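Putative transcriptional regulator TRANSCRIPTION REGULATOR protein (PDB 5NLA) is an AraC-like transcriptional activator that binds c-di-GMP by a PilZ-like mechanism to regulate extracellular polysaccharide production, probably through sequence-specific DNA binding. Local coordinates at residues A255-Y258 with I259-L263. Sequence-based numbering, arbitrary orientation.
Sequences AHRY and IHLNL
With CG of Tyr-258 trans to its backbone N (chi1 -175°) and CG of Asn-262 turned back beside its own N (chi1 -46°), phenol and carboxamide meet one turn apart on the same flank of the helix. The two side chains cross at about a right angle, and the amide lies over one face of the ring, its CG 4.0 Å above the plane and displaced toward the rim. The amide is neither flat on the ring nor upright, the planes being 57° apart. ND2 makes the approach and also lies 2.8 Å from Tyr-258 O. That carbonyl accepts the last of four successive i to i+4 backbone hydrogen bonds, from Asn-262 N at 2.9 Å. Asn-262 is the first residue to leave helical geometry, so the pair marks the C-terminal end of helix 251-261, which packs with helices 270-275 and 294-306 in what is probably the helical, AraC-type DNA-binding part of the chain. The phenol OH is hydrogen-bonded to Thr-272 OG1. On another side of the helix, Arg-257 and Leu-261 brush along their aliphatic parts, CG of the arginine standing 4.2 Å from CD1 of the leucine, while the guanidinium forms a salt bridge with Glu-186. Ile-259, buried, lays CG1 3.5 Å from Ala-255 O and packs its side chain on Ile-273 and Tyr-297.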
# COMPACT_ATOMS: atom_id res chain seq x y z
N ALA A 255 2.43 -12.74 -8.63
CA ALA A 255 1.47 -12.90 -9.73
C ALA A 255 1.34 -11.65 -10.59
O ALA A 255 1.41 -11.72 -11.82
CB ALA A 255 0.10 -13.28 -9.19
N HIS A 256 1.14 -10.49 -9.95
CA HIS A 256 1.05 -9.22 -10.67
C HIS A 256 2.33 -8.90 -11.48
O HIS A 256 2.24 -8.31 -12.57
CB HIS A 256 0.71 -8.06 -9.74
CG HIS A 256 -0.75 -7.93 -9.42
ND1 HIS A 256 -1.21 -7.23 -8.34
CD2 HIS A 256 -1.85 -8.42 -10.05
CE1 HIS A 256 -2.53 -7.27 -8.31
NE2 HIS A 256 -2.94 -7.99 -9.33
N ARG A 257 3.48 -9.30 -10.94
CA ARG A 257 4.77 -9.13 -11.62
C ARG A 257 4.90 -10.08 -12.79
O ARG A 257 5.25 -9.65 -13.90
CB ARG A 257 5.94 -9.35 -10.67
CG ARG A 257 7.29 -9.00 -11.28
CD ARG A 257 8.44 -9.19 -10.31
NE ARG A 257 8.52 -10.56 -9.81
CZ ARG A 257 9.32 -10.95 -8.82
NH1 ARG A 257 10.14 -10.09 -8.21
NH2 ARG A 257 9.30 -12.23 -8.41
N TYR A 258 4.64 -11.36 -12.55
CA TYR A 258 4.70 -12.36 -13.60
C TYR A 258 3.87 -11.88 -14.79
O TYR A 258 4.38 -11.78 -15.89
CB TYR A 258 4.20 -13.72 -13.11
CG TYR A 258 4.37 -14.78 -14.16
CD1 TYR A 258 5.58 -15.45 -14.30
CD2 TYR A 258 3.34 -15.09 -15.04
CE1 TYR A 258 5.75 -16.41 -15.28
CE2 TYR A 258 3.50 -16.04 -16.03
CZ TYR A 258 4.70 -16.71 -16.15
OH TYR A 258 4.84 -17.66 -17.16
N ILE A 259 2.61 -11.55 -14.53
CA ILE A 259 1.71 -11.01 -15.55
C ILE A 259 2.30 -9.80 -16.26
O ILE A 259 2.25 -9.74 -17.48
CB ILE A 259 0.31 -10.67 -14.98
CG1 ILE A 259 -0.47 -11.97 -14.76
CG2 ILE A 259 -0.48 -9.74 -15.89
CD1 ILE A 259 -1.71 -11.81 -13.90
N HIS A 260 2.85 -8.85 -15.51
CA HIS A 260 3.44 -7.64 -16.11
C HIS A 260 4.57 -7.99 -17.07
O HIS A 260 4.63 -7.44 -18.18
CB HIS A 260 3.96 -6.68 -15.02
CG HIS A 260 4.63 -5.46 -15.56
ND1 HIS A 260 3.96 -4.27 -15.78
CD2 HIS A 260 5.92 -5.23 -15.93
CE1 HIS A 260 4.80 -3.38 -16.26
NE2 HIS A 260 6.00 -3.93 -16.36
N LEU A 261 5.45 -8.90 -16.66
CA LEU A 261 6.58 -9.32 -17.49
C LEU A 261 6.18 -10.12 -18.74
O LEU A 261 6.76 -9.93 -19.82
CB LEU A 261 7.60 -10.12 -16.67
CG LEU A 261 8.29 -9.38 -15.53
CD1 LEU A 261 9.25 -10.32 -14.81
CD2 LEU A 261 9.03 -8.15 -16.02
N ASN A 262 5.19 -10.99 -18.59
CA ASN A 262 4.81 -11.92 -19.65
C ASN A 262 3.43 -11.60 -20.24
O ASN A 262 2.70 -12.50 -20.66
CB ASN A 262 4.84 -13.34 -19.07
CG ASN A 262 6.09 -13.60 -18.26
OD1 ASN A 262 7.21 -13.50 -18.77
ND2 ASN A 262 5.91 -13.90 -16.98
N LEU A 263 3.12 -10.30 -20.31
CA LEU A 263 1.81 -9.84 -20.77
C LEU A 263 1.64 -10.12 -22.27
O LEU A 263 0.59 -10.58 -22.72
CB LEU A 263 1.65 -8.34 -20.47
CG LEU A 263 0.29 -7.64 -20.61
CD1 LEU A 263 -0.05 -7.36 -22.06
CD2 LEU A 263 -0.83 -8.42 -19.93